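Local coordinates for methylocystis parvus OBBP MbnE (Methylocystis parvus OBBP, PDB 5ICQ), which probably binds the copper-chelating peptide methanobactin in the periplasm, as the solute-binding component of a methanobactin transport machinery, at residues K314-K319 against S365-S370; T73-L77 against V232-L238; I120-R124 against R191-L195; M511-S515 against F524-A530. One frame throughout, in Å; residues are numbered along the deposited sequence.

Contact 1 of 4, residues K314-K319 against S365-S370; sequences KNENPK and SFFDES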
loop_
_atom_site.group_PDB
_atom_site.type_symbol
_atom_site.label_atom_id
_atom_site.label_comp_id
_atom_site.label_asym_id
_atom_site.label_seq_id
_atom_site.Cartn_x
_atom_site.Cartn_y
_atom_site.Cartn_z
ATOM N N LYS A 314 -0.287 14.301 8.383
ATOM C CA LYS A 314 0.137 14.124 7.002
ATOM C C LYS A 314 1.620 13.808 6.979
ATOM O O LYS A 314 2.392 14.373 7.762
ATOM C CB LYS A 314 -0.126 15.390 6.173
ATOM C CG LYS A 314 -0.082 15.163 4.663
ATOM C CD LYS A 314 -0.145 16.482 3.910
ATOM C CE LYS A 314 -0.532 16.287 2.444
ATOM N NZ LYS A 314 -0.588 14.852 2.024
ATOM N N ASN A 315 2.036 12.923 6.081
ATOM C CA ASN A 315 3.463 12.782 5.813
ATOM C C ASN A 315 3.660 12.834 4.298
ATOM O O ASN A 315 2.834 13.361 3.539
ATOM C CB ASN A 315 4.057 11.534 6.503
ATOM C CG ASN A 315 3.511 10.226 5.962
ATOM O OD1 ASN A 315 2.766 10.202 4.980
ATOM N ND2 ASN A 315 3.896 9.115 6.605
ATOM N N GLU A 316 4.788 12.313 3.831
ATOM C CA GLU A 316 5.149 12.408 2.427
ATOM C C GLU A 316 4.815 11.145 1.648
ATOM O O GLU A 316 5.240 11.013 0.497
ATOM C CB GLU A 316 6.630 12.749 2.296
ATOM C CG GLU A 316 6.957 14.095 2.934
ATOM C CD GLU A 316 8.441 14.339 3.069
ATOM O OE1 GLU A 316 9.131 14.406 2.030
ATOM O OE2 GLU A 316 8.918 14.465 4.217
ATOM N N ASN A 317 4.062 10.230 2.235
ATOM C CA ASN A 317 3.642 9.042 1.504
ATOM C C ASN A 317 2.689 9.436 0.377
ATOM O O ASN A 317 1.764 10.217 0.607
ATOM C CB ASN A 317 2.954 8.057 2.439
ATOM C CG ASN A 317 3.069 6.633 1.955
ATOM O OD1 ASN A 317 4.159 6.065 1.947
ATOM N ND2 ASN A 317 1.948 6.048 1.540
ATOM N N PRO A 318 2.870 8.916 -0.835
ATOM C CA PRO A 318 1.963 9.281 -1.932
ATOM C C PRO A 318 0.553 8.756 -1.714
ATOM O O PRO A 318 0.329 7.753 -1.031
ATOM C CB PRO A 318 2.605 8.632 -3.166
ATOM C CG PRO A 318 3.480 7.551 -2.618
ATOM C CD PRO A 318 3.982 8.066 -1.293
ATOM N N LYS A 319 -0.401 9.446 -2.337
ATOM C CA LYS A 319 -1.825 9.180 -2.199
ATOM C C LYS A 319 -2.374 8.656 -3.520
ATOM O O LYS A 319 -1.736 8.776 -4.573
ATOM C CB LYS A 319 -2.584 10.446 -1.794
ATOM C CG LYS A 319 -2.082 11.100 -0.504
ATOM C CD LYS A 319 -2.481 10.267 0.704
ATOM C CE LYS A 319 -1.972 10.885 1.992
ATOM N NZ LYS A 319 -0.492 11.079 1.954
ATOM N N SER A 365 -3.097 11.921 -9.728
ATOM C CA SER A 365 -1.871 11.255 -10.135
ATOM C C SER A 365 -1.899 9.854 -9.550
ATOM O O SER A 365 -2.578 9.606 -8.549
ATOM C CB SER A 365 -0.640 12.042 -9.643
ATOM O OG SER A 365 0.534 11.249 -9.644
ATOM N N PHE A 366 -1.178 8.934 -10.194
ATOM C CA PHE A 366 -1.008 7.617 -9.592
ATOM C C PHE A 366 -0.069 7.639 -8.397
ATOM O O PHE A 366 -0.017 6.652 -7.661
ATOM C CB PHE A 366 -0.514 6.608 -10.638
ATOM C CG PHE A 366 -1.593 6.174 -11.577
ATOM C CD1 PHE A 366 -1.867 6.900 -12.725
ATOM C CD2 PHE A 366 -2.393 5.078 -11.261
ATOM C CE1 PHE A 366 -2.917 6.519 -13.576
ATOM C CE2 PHE A 366 -3.417 4.687 -12.103
ATOM C CZ PHE A 366 -3.676 5.405 -13.262
ATOM N N PHE A 367 0.655 8.737 -8.181
ATOM C CA PHE A 367 1.522 8.906 -7.014
ATOM C C PHE A 367 1.289 10.309 -6.458
ATOM O O PHE A 367 2.196 11.131 -6.364
ATOM C CB PHE A 367 2.988 8.664 -7.385
ATOM C CG PHE A 367 3.220 7.318 -7.985
ATOM C CD1 PHE A 367 3.482 6.220 -7.175
ATOM C CD2 PHE A 367 3.118 7.131 -9.356
ATOM C CE1 PHE A 367 3.661 4.970 -7.727
ATOM C CE2 PHE A 367 3.300 5.881 -9.915
ATOM C CZ PHE A 367 3.567 4.799 -9.099
ATOM N N ASP A 368 0.041 10.578 -6.073
ATOM C CA ASP A 368 -0.391 11.950 -5.838
ATOM C C ASP A 368 0.200 12.504 -4.541
ATOM O O ASP A 368 0.533 11.762 -3.612
ATOM C CB ASP A 368 -1.925 12.015 -5.794
ATOM C CG ASP A 368 -2.463 13.375 -6.176
ATOM O OD1 ASP A 368 -1.670 14.225 -6.615
ATOM O OD2 ASP A 368 -3.686 13.591 -6.054
ATOM N N GLU A 369 0.325 13.833 -4.496
ATOM C CA GLU A 369 0.789 14.562 -3.313
ATOM C C GLU A 369 2.150 14.055 -2.841
ATOM O O GLU A 369 2.361 13.771 -1.659
ATOM C CB GLU A 369 -0.246 14.479 -2.188
ATOM C CG GLU A 369 -1.609 15.015 -2.571
ATOM C CD GLU A 369 -2.427 15.385 -1.349
ATOM O OE1 GLU A 369 -3.605 14.991 -1.273
ATOM O OE2 GLU A 369 -1.877 16.065 -0.454
ATOM N N SER A 370 3.085 13.928 -3.777
ATOM C CA SER A 370 4.395 13.412 -3.410
ATOM C C SER A 370 5.398 13.825 -4.469
ATOM O O SER A 370 5.040 14.343 -5.533
ATOM C CB SER A 370 4.375 11.888 -3.232
ATOM O OG SER A 370 4.693 11.204 -4.431
HETATM O O HOH W 1 1.405 12.963 0.757
#
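The carboxylate of Glu369 is met from above its plane by Lys314, whose NZ lies 3.0 Å from OE2 in a salt bridge, while the other oxygen, OE1, is held by His572 and Ser574. The ring of Pro318 brings its CB to 3.7 Å from Ser370 CB. A single antiparallel bridge, the hydrogen-bonded pair Lys319 and Asp368, ties the loop between strands 308-313 and 322-326 to the loop after strand 361-362: Lys319 N donates to Asp368 O at 2.8 Å, and Asp368 N donates back to Lys319 O at 2.9 Å. Proline suits the position before this pair, because it needs no partner for an N-H and still offers a CA-H contact, with Pro318 CA 3.3 Å from Asp368 O. Lys314, with CG anti to the backbone N (chi1 -164°), stays extended until its last torsion and reaches across to the acid. Lys319 folds back at chi2 and chi4, and its NZ donates to Asn317 O at 2.8 Å. Asn315 shapes this loop with an Asx turn, its OD1 accepting from Asn317 N. A water joins the segments, accepting from Lys314 NZ at 3.0 Å and lying 2.7 Å from Glu369 O.

Contact 2 of 4, residues T73-L77 against V232-L238; sequences TFDSL and VQAGARL. With SO4 (sulfate ion), chain B.
Phe74 presses its ring onto the turn at Gly235, whose backbone N lies over one face, offset toward the rim and 3.4 Å from CE1. At the ring edge stand Val232, with CG2 3.8 Å from Phe74 CE2, and the carbonyl of Arg237, with O 3.5 Å from Phe74 CZ. The ring reaches this place with CG between the backbone N and the carbonyl carbon (chi1 73°). Glycine fits as Gly235: its phi is positive, and a CB would collide with Thr73 OG1, which already lies 3.2 Å from Gly235 CA. Farther in, Leu77 CD2 meets Leu238 CD1 at 4.1 Å, branched aliphatic groups filling a buried layer that Ala88 shares. The other side is looser. Thr73 and Ala234 are exposed, and Arg237 leads away from Phe74 into a polar setting, paired with Asp231 and Asp264. Its NH2 donates to two oxygens of a sulfate, O4 at 3.1 Å and O2 at 3.2 Å; this ion, probably from the crystallisation liquor, is also bound by Arg65. Within the turn, Gln233 O accepts from both Ala236 N and Arg237 N, the classic beta bulge, here at the tip of the hairpin formed by strands 227-233 and 237-242.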
loop_
_atom_site.group_PDB
_atom_site.type_symbol
_atom_site.label_atom_id
_atom_site.label_comp_id
_atom_site.label_asym_id
_atom_site.label_seq_id
_atom_site.Cartn_x
_atom_site.Cartn_y
_atom_site.Cartn_z
ATOM N N THR A 73 -12.460 -10.021 12.579
ATOM C CA THR A 73 -12.181 -11.176 13.417
ATOM C C THR A 73 -10.860 -11.797 12.978
ATOM O O THR A 73 -10.209 -11.323 12.046
ATOM C CB THR A 73 -13.326 -12.193 13.344
ATOM O OG1 THR A 73 -13.129 -13.212 14.332
ATOM C CG2 THR A 73 -13.385 -12.830 11.963
ATOM N N PHE A 74 -10.466 -12.867 13.664
ATOM C CA PHE A 74 -9.275 -13.613 13.287
ATOM C C PHE A 74 -9.431 -15.043 13.776
ATOM O O PHE A 74 -10.148 -15.313 14.743
ATOM C CB PHE A 74 -7.996 -12.986 13.877
ATOM C CG PHE A 74 -7.839 -13.210 15.354
ATOM C CD1 PHE A 74 -8.511 -12.407 16.264
ATOM C CD2 PHE A 74 -7.024 -14.226 15.836
ATOM C CE1 PHE A 74 -8.373 -12.603 17.630
ATOM C CE2 PHE A 74 -6.886 -14.433 17.204
ATOM C CZ PHE A 74 -7.557 -13.616 18.100
ATOM N N ASP A 75 -8.725 -15.964 13.112
ATOM C CA ASP A 75 -8.718 -17.351 13.569
ATOM C C ASP A 75 -7.346 -18.010 13.459
ATOM O O ASP A 75 -7.262 -19.244 13.544
ATOM C CB ASP A 75 -9.741 -18.180 12.783
ATOM C CG ASP A 75 -9.514 -18.116 11.289
ATOM O OD1 ASP A 75 -8.491 -17.545 10.871
ATOM O OD2 ASP A 75 -10.352 -18.647 10.531
ATOM N N SER A 76 -6.276 -17.240 13.282
ATOM C CA SER A 76 -4.952 -17.811 13.099
ATOM C C SER A 76 -3.906 -16.832 13.605
ATOM O O SER A 76 -4.098 -15.613 13.550
ATOM C CB SER A 76 -4.678 -18.127 11.628
ATOM O OG SER A 76 -3.403 -18.728 11.465
ATOM N N LEU A 77 -2.796 -17.379 14.099
ATOM C CA LEU A 77 -1.646 -16.573 14.488
ATOM C C LEU A 77 -0.487 -16.737 13.510
ATOM O O LEU A 77 0.666 -16.462 13.862
ATOM C CB LEU A 77 -1.213 -16.923 15.914
ATOM C CG LEU A 77 -2.302 -16.691 16.957
ATOM C CD1 LEU A 77 -1.818 -17.023 18.365
ATOM C CD2 LEU A 77 -2.809 -15.253 16.881
ATOM N N VAL A 232 -4.582 -15.843 23.926
ATOM C CA VAL A 232 -5.339 -15.713 22.688
ATOM C C VAL A 232 -6.732 -16.284 22.901
ATOM O O VAL A 232 -6.890 -17.380 23.449
ATOM C CB VAL A 232 -4.642 -16.399 21.493
ATOM C CG1 VAL A 232 -4.303 -17.826 21.822
ATOM C CG2 VAL A 232 -5.526 -16.331 20.240
ATOM N N GLN A 233 -7.739 -15.528 22.481
ATOM C CA GLN A 233 -9.122 -15.985 22.451
ATOM C C GLN A 233 -9.614 -15.741 21.034
ATOM O O GLN A 233 -9.818 -14.586 20.645
ATOM C CB GLN A 233 -9.965 -15.241 23.484
ATOM C CG GLN A 233 -9.472 -15.448 24.901
ATOM C CD GLN A 233 -9.839 -14.306 25.820
ATOM O OE1 GLN A 233 -10.827 -13.600 25.595
ATOM N NE2 GLN A 233 -9.043 -14.116 26.867
ATOM N N ALA A 234 -9.749 -16.819 20.254
ATOM C CA ALA A 234 -10.021 -16.709 18.822
ATOM C C ALA A 234 -11.166 -15.747 18.538
ATOM O O ALA A 234 -12.213 -15.795 19.189
ATOM C CB ALA A 234 -10.346 -18.089 18.242
ATOM N N GLY A 235 -10.950 -14.862 17.567
ATOM C CA GLY A 235 -11.942 -13.884 17.172
ATOM C C GLY A 235 -12.253 -12.820 18.196
ATOM O O GLY A 235 -13.145 -11.998 17.959
ATOM N N ALA A 236 -11.552 -12.802 19.328
ATOM C CA ALA A 236 -11.876 -11.888 20.414
ATOM C C ALA A 236 -10.682 -11.030 20.800
ATOM O O ALA A 236 -10.776 -9.798 20.745
ATOM C CB ALA A 236 -12.394 -12.663 21.630
ATOM N N ARG A 237 -9.561 -11.635 21.188
ATOM C CA ARG A 237 -8.440 -10.827 21.650
ATOM C C ARG A 237 -7.136 -11.586 21.465
ATOM O O ARG A 237 -7.101 -12.819 21.494
ATOM C CB ARG A 237 -8.610 -10.400 23.117
ATOM C CG ARG A 237 -8.538 -11.514 24.144
ATOM C CD ARG A 237 -7.157 -11.593 24.804
ATOM N NE ARG A 237 -6.911 -10.459 25.690
ATOM C CZ ARG A 237 -6.709 -10.553 27.001
ATOM N NH1 ARG A 237 -6.709 -11.737 27.606
ATOM N NH2 ARG A 237 -6.489 -9.456 27.706
ATOM N N LEU A 238 -6.073 -10.815 21.258
ATOM C CA LEU A 238 -4.699 -11.302 21.272
ATOM C C LEU A 238 -3.938 -10.434 22.262
ATOM O O LEU A 238 -3.938 -9.207 22.130
ATOM C CB LEU A 238 -4.083 -11.218 19.875
ATOM C CG LEU A 238 -2.585 -11.504 19.772
ATOM C CD1 LEU A 238 -2.315 -12.934 20.204
ATOM C CD2 LEU A 238 -2.071 -11.246 18.347
HETATM S S SO4 B . -6.222 -10.097 31.306
HETATM O O1 SO4 B . -5.502 -11.365 31.321
HETATM O O2 SO4 B . -7.518 -10.250 30.656
HETATM O O3 SO4 B . -6.438 -9.624 32.672
HETATM O O4 SO4 B . -5.420 -9.128 30.576
#

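Contact 3 of 4, residues I120-R124 against R191-L195; sequences IDPAR and RELPL
Arg124 and Arg191 lay their guanidinium groups flat on one another, centres 4.3 Å apart and planes 15° from parallel, although their chains cross at about a right angle. Different torsions achieve this. Arg124 runs straight from CG to NE, whereas Arg191 bends at chi3 (55°), which folds its flat end back so that NH2 sits over the centre of the Arg124 group, 3.6 Å from Arg124 NE. Leu195 CD1 lies over the opposite face, 3.8 Å from Arg124 NH1. Backbone carbonyls grip both groups: Arg191 NH1 donates to Pro122 O at 2.9 Å, nearly straight (168°) and in both the Pro122 carbonyl plane and the Arg191 guanidinium plane, while Arg124 NH1 donates to Arg191 O at 2.9 Å from above that carbonyl plane. The oxygens probably offset part of the repulsion between the like charges. Replacing Arg124 by a leucine would probably leave Arg191 O, Ala39 O and Met40 O without this donor and the Arg191 guanidinium without its stacking partner, freer to turn. Beside the stack, Ile120 holds CG1 anti to its backbone N and reaches CD1 to 3.6 Å from Pro194 CB; the compact, rigid proline suits a place near the N-terminal end of a helix, where its nitrogen need not donate. Asp121 to Arg124 form a type I beta turn, linking strands 109-120 and 126-131 of an antiparallel sheet. The contact thus sets this hairpin turn against the N-terminal end of helix 193-198, and Arg124, through Ala39 and Met40, ties in strand 38-39 and the residue after it.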
loop_
_atom_site.group_PDB
_atom_site.type_symbol
_atom_site.label_atom_id
_atom_site.label_comp_id
_atom_site.label_asym_id
_atom_site.label_seq_id
_atom_site.Cartn_x
_atom_site.Cartn_y
_atom_site.Cartn_z
ATOM N N ILE A 120 27.149 -6.856 -0.202
ATOM C CA ILE A 120 26.391 -6.782 -1.442
ATOM C C ILE A 120 27.197 -5.984 -2.453
ATOM O O ILE A 120 27.951 -5.075 -2.092
ATOM C CB ILE A 120 24.993 -6.169 -1.189
ATOM C CG1 ILE A 120 24.082 -6.351 -2.400
ATOM C CG2 ILE A 120 25.110 -4.702 -0.778
ATOM C CD1 ILE A 120 22.631 -5.908 -2.139
ATOM N N ASP A 121 27.066 -6.355 -3.724
ATOM C CA ASP A 121 27.749 -5.632 -4.783
ATOM C C ASP A 121 26.810 -4.614 -5.413
ATOM O O ASP A 121 25.586 -4.729 -5.299
ATOM C CB ASP A 121 28.277 -6.607 -5.847
ATOM C CG ASP A 121 27.181 -7.433 -6.493
ATOM O OD1 ASP A 121 26.147 -7.679 -5.839
ATOM O OD2 ASP A 121 27.357 -7.845 -7.661
ATOM N N PRO A 122 27.343 -3.579 -6.068
ATOM C CA PRO A 122 26.454 -2.574 -6.679
ATOM C C PRO A 122 25.506 -3.144 -7.723
ATOM O O PRO A 122 24.379 -2.647 -7.856
ATOM C CB PRO A 122 27.438 -1.570 -7.292
ATOM C CG PRO A 122 28.656 -1.678 -6.420
ATOM C CD PRO A 122 28.751 -3.139 -6.059
ATOM N N ALA A 123 25.918 -4.176 -8.461
ATOM C CA ALA A 123 25.052 -4.783 -9.466
ATOM C C ALA A 123 24.018 -5.727 -8.865
ATOM O O ALA A 123 23.137 -6.194 -9.594
ATOM C CB ALA A 123 25.891 -5.538 -10.502
ATOM N N ARG A 124 24.116 -6.023 -7.566
ATOM C CA ARG A 124 23.141 -6.852 -6.856
ATOM C C ARG A 124 23.011 -8.235 -7.495
ATOM O O ARG A 124 21.915 -8.744 -7.737
ATOM C CB ARG A 124 21.789 -6.137 -6.759
ATOM C CG ARG A 124 21.919 -4.829 -5.977
ATOM C CD ARG A 124 20.585 -4.181 -5.576
ATOM N NE ARG A 124 20.863 -2.996 -4.767
ATOM C CZ ARG A 124 19.982 -2.048 -4.460
ATOM N NH1 ARG A 124 18.722 -2.128 -4.876
ATOM N NH2 ARG A 124 20.373 -1.008 -3.733
ATOM N N ARG A 191 16.838 -5.771 -8.998
ATOM C CA ARG A 191 17.515 -4.972 -7.984
ATOM C C ARG A 191 16.739 -4.897 -6.671
ATOM O O ARG A 191 17.314 -4.508 -5.652
ATOM C CB ARG A 191 17.786 -3.576 -8.543
ATOM C CG ARG A 191 18.751 -3.618 -9.732
ATOM C CD ARG A 191 19.203 -2.243 -10.174
ATOM N NE ARG A 191 19.799 -1.471 -9.090
ATOM C CZ ARG A 191 21.031 -1.651 -8.620
ATOM N NH1 ARG A 191 21.817 -2.598 -9.123
ATOM N NH2 ARG A 191 21.475 -0.885 -7.637
ATOM N N GLU A 192 15.460 -5.265 -6.674
ATOM C CA GLU A 192 14.657 -5.292 -5.459
ATOM C C GLU A 192 14.864 -6.574 -4.652
ATOM O O GLU A 192 14.643 -6.574 -3.435
ATOM C CB GLU A 192 13.187 -5.136 -5.847
ATOM C CG GLU A 192 12.250 -4.711 -4.745
ATOM C CD GLU A 192 10.812 -4.694 -5.224
ATOM O OE1 GLU A 192 10.581 -4.431 -6.427
ATOM O OE2 GLU A 192 9.911 -4.952 -4.400
ATOM N N LEU A 193 15.323 -7.649 -5.297
ATOM C CA LEU A 193 15.374 -8.949 -4.632
ATOM C C LEU A 193 16.210 -8.972 -3.351
ATOM O O LEU A 193 15.765 -9.610 -2.381
ATOM C CB LEU A 193 15.855 -10.014 -5.628
ATOM C CG LEU A 193 15.876 -11.462 -5.137
ATOM C CD1 LEU A 193 14.514 -11.848 -4.624
ATOM C CD2 LEU A 193 16.293 -12.393 -6.277
ATOM N N PRO A 194 17.381 -8.324 -3.257
ATOM C CA PRO A 194 18.112 -8.350 -1.977
ATOM C C PRO A 194 17.346 -7.735 -0.820
ATOM O O PRO A 194 17.489 -8.211 0.316
ATOM C CB PRO A 194 19.388 -7.554 -2.282
ATOM C CG PRO A 194 19.583 -7.717 -3.751
ATOM C CD PRO A 194 18.189 -7.689 -4.317
ATOM N N LEU A 195 16.545 -6.692 -1.068
ATOM C CA LEU A 195 15.765 -6.085 0.007
ATOM C C LEU A 195 14.579 -6.962 0.389
ATOM O O LEU A 195 14.201 -7.020 1.563
ATOM C CB LEU A 195 15.278 -4.685 -0.391
ATOM C CG LEU A 195 16.307 -3.554 -0.426
ATOM C CD1 LEU A 195 17.131 -3.576 -1.709
ATOM C CD2 LEU A 195 15.623 -2.213 -0.245
#

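Contact 4 of 4, residues M511-S515 against F524-A530; sequences MRWSS and FNLAGAA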
loop_
_atom_site.group_PDB
_atom_site.type_symbol
_atom_site.label_atom_id
_atom_site.label_comp_id
_atom_site.label_asym_id
_atom_site.label_seq_id
_atom_site.Cartn_x
_atom_site.Cartn_y
_atom_site.Cartn_z
ATOM N N MET A 511 2.350 -6.257 -12.335
ATOM C CA MET A 511 1.094 -6.981 -12.188
ATOM C C MET A 511 -0.084 -6.094 -12.561
ATOM O O MET A 511 -1.050 -6.561 -13.171
ATOM C CB MET A 511 0.936 -7.496 -10.753
ATOM C CG MET A 511 2.218 -8.097 -10.188
ATOM S SD MET A 511 2.000 -8.786 -8.534
ATOM C CE MET A 511 1.493 -7.375 -7.573
ATOM N N ARG A 512 -0.011 -4.809 -12.214
ATOM C CA ARG A 512 -1.136 -3.895 -12.418
ATOM C C ARG A 512 -1.233 -3.350 -13.841
ATOM O O ARG A 512 -2.328 -2.966 -14.269
ATOM C CB ARG A 512 -1.019 -2.696 -11.484
ATOM C CG ARG A 512 -0.968 -3.018 -10.006
ATOM C CD ARG A 512 -0.527 -1.780 -9.250
ATOM N NE ARG A 512 -0.497 -1.991 -7.802
ATOM C CZ ARG A 512 -0.329 -1.016 -6.912
ATOM N NH1 ARG A 512 -0.185 0.242 -7.315
ATOM N NH2 ARG A 512 -0.318 -1.292 -5.613
ATOM N N TRP A 513 -0.108 -3.227 -14.557
ATOM C CA TRP A 513 -0.115 -2.435 -15.791
ATOM C C TRP A 513 0.623 -3.048 -16.977
ATOM O O TRP A 513 0.548 -2.465 -18.060
ATOM C CB TRP A 513 0.470 -1.029 -15.525
ATOM C CG TRP A 513 -0.407 -0.212 -14.615
ATOM C CD1 TRP A 513 -0.170 0.121 -13.307
ATOM C CD2 TRP A 513 -1.691 0.347 -14.948
ATOM N NE1 TRP A 513 -1.234 0.851 -12.808
ATOM C CE2 TRP A 513 -2.174 1.008 -13.800
ATOM C CE3 TRP A 513 -2.471 0.354 -16.111
ATOM C CZ2 TRP A 513 -3.409 1.670 -13.781
ATOM C CZ3 TRP A 513 -3.697 1.017 -16.094
ATOM C CH2 TRP A 513 -4.157 1.655 -14.932
ATOM N N SER A 514 1.323 -4.175 -16.836
ATOM C CA SER A 514 2.120 -4.685 -17.948
ATOM C C SER A 514 1.240 -5.362 -18.993
ATOM O O SER A 514 0.177 -5.914 -18.685
ATOM C CB SER A 514 3.184 -5.675 -17.464
ATOM O OG SER A 514 2.574 -6.899 -17.100
ATOM N N SER A 515 1.705 -5.314 -20.247
ATOM C CA SER A 515 1.021 -6.023 -21.329
ATOM C C SER A 515 0.875 -7.505 -21.005
ATOM O O SER A 515 -0.126 -8.136 -21.370
ATOM C CB SER A 515 1.806 -5.870 -22.633
ATOM O OG SER A 515 1.901 -4.514 -23.026
ATOM N N PHE A 524 -4.273 -7.966 -11.570
ATOM C CA PHE A 524 -4.600 -6.611 -11.133
ATOM C C PHE A 524 -4.748 -5.625 -12.281
ATOM O O PHE A 524 -5.115 -4.469 -12.038
ATOM C CB PHE A 524 -3.524 -6.097 -10.175
ATOM C CG PHE A 524 -3.431 -6.894 -8.906
ATOM C CD1 PHE A 524 -4.509 -7.637 -8.463
ATOM C CD2 PHE A 524 -2.269 -6.909 -8.151
ATOM C CE1 PHE A 524 -4.432 -8.379 -7.294
ATOM C CE2 PHE A 524 -2.194 -7.651 -6.980
ATOM C CZ PHE A 524 -3.276 -8.380 -6.559
ATOM N N ASN A 525 -4.477 -6.045 -13.510
ATOM C CA ASN A 525 -4.531 -5.138 -14.658
ATOM C C ASN A 525 -5.972 -5.071 -15.169
ATOM O O ASN A 525 -6.334 -5.627 -16.208
ATOM C CB ASN A 525 -3.555 -5.603 -15.738
ATOM C CG ASN A 525 -3.356 -4.562 -16.837
ATOM O OD1 ASN A 525 -4.176 -3.660 -17.009
ATOM N ND2 ASN A 525 -2.272 -4.703 -17.597
ATOM N N LEU A 526 -6.812 -4.369 -14.394
ATOM C CA LEU A 526 -8.249 -4.394 -14.668
ATOM C C LEU A 526 -8.593 -3.729 -15.996
ATOM O O LEU A 526 -9.531 -4.154 -16.677
ATOM C CB LEU A 526 -8.998 -3.706 -13.532
ATOM C CG LEU A 526 -8.768 -4.336 -12.165
ATOM C CD1 LEU A 526 -9.491 -3.534 -11.071
ATOM C CD2 LEU A 526 -9.257 -5.761 -12.204
ATOM N N ALA A 527 -7.860 -2.681 -16.371
ATOM C CA ALA A 527 -8.172 -1.965 -17.603
ATOM C C ALA A 527 -7.734 -2.720 -18.851
ATOM O O ALA A 527 -8.210 -2.406 -19.951
ATOM C CB ALA A 527 -7.517 -0.580 -17.585
ATOM N N GLY A 528 -6.844 -3.701 -18.716
ATOM C CA GLY A 528 -6.302 -4.345 -19.900
ATOM C C GLY A 528 -5.285 -3.496 -20.631
ATOM O O GLY A 528 -5.178 -3.588 -21.857
ATOM N N ALA A 529 -4.529 -2.676 -19.907
ATOM C CA ALA A 529 -3.508 -1.845 -20.532
ATOM C C ALA A 529 -2.415 -2.726 -21.116
ATOM O O ALA A 529 -1.888 -3.602 -20.429
ATOM C CB ALA A 529 -2.917 -0.875 -19.514
ATOM N N ALA A 530 -2.069 -2.496 -22.391
ATOM C CA ALA A 530 -1.026 -3.288 -23.060
ATOM C C ALA A 530 -0.271 -2.337 -23.988
ATOM O O ALA A 530 -0.503 -2.295 -25.198
ATOM C CB ALA A 530 -1.617 -4.484 -23.805
HETATM O O HOH W 2 -1.596 -9.335 -11.295
#
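Trp513 points the benzene edge of its indole at Ala529, with CE3 3.6 Å from Ala529 CB, near the ring plane, and its CZ3 also touches Ala527 CB at 4.4 Å. Alanines suit a loop that passes so close to a large ring. The loop's type I beta turn, Asn525 to Gly528, packs beside the C-terminal part of helix 508-513; Gly528 has the positive phi that glycine adopts easily. Nearer the surface, Met511 and Phe524 run side by side in the same direction, and the flexible thioether places CE at the ring edge, 3.7 Å from Phe524 CE2. Asn525 marks the change to polar contacts. With CG anti to the backbone N (chi1 -169°), its amide grips Ala529 twice: OD1 accepts from Ala529 N at 3.1 Å, and ND2 donates to a lone pair of Ala529 O at 3.1 Å. The same ND2 makes a weak bond across the contact to Ser514 O at 2.9 Å. A leucine in place of Asn525 would probably deprive both Ala529 backbone groups of their mates and leave the turn less firmly held to Ser514. The backbone adds a CA-H contact, with Asn525 CA 3.1 Å from Arg512 O. At the polar edge, Ser515 turns its hydroxyl to Asp535, and a water accepts from Phe524 N at 3.0 Å and gives a weak bond to Met511 O.

From the N terminus, residues 73-77 open a long loop that contact 2 closes at 232-238, setting the segment after strand 65-71 against a hairpin of the four-stranded mixed sheet. Contact 3 is nested wholly inside that loop and ties the six-stranded antiparallel sheet to helix 193-198. The later contacts follow in series, and none cross. Contact 1 closes the loop from 314-319 to 365-370, joining the approaches to strand 322-326 and helix 381-387. Contact 4 is local, bridging eight residues between helices 508-513 and 532-543. Only contacts 1 and 4 touch, through Phe366 CE2 and Trp513 CZ2, 3.5 Å apart; contacts 2 and 3 have centres 38 Å apart.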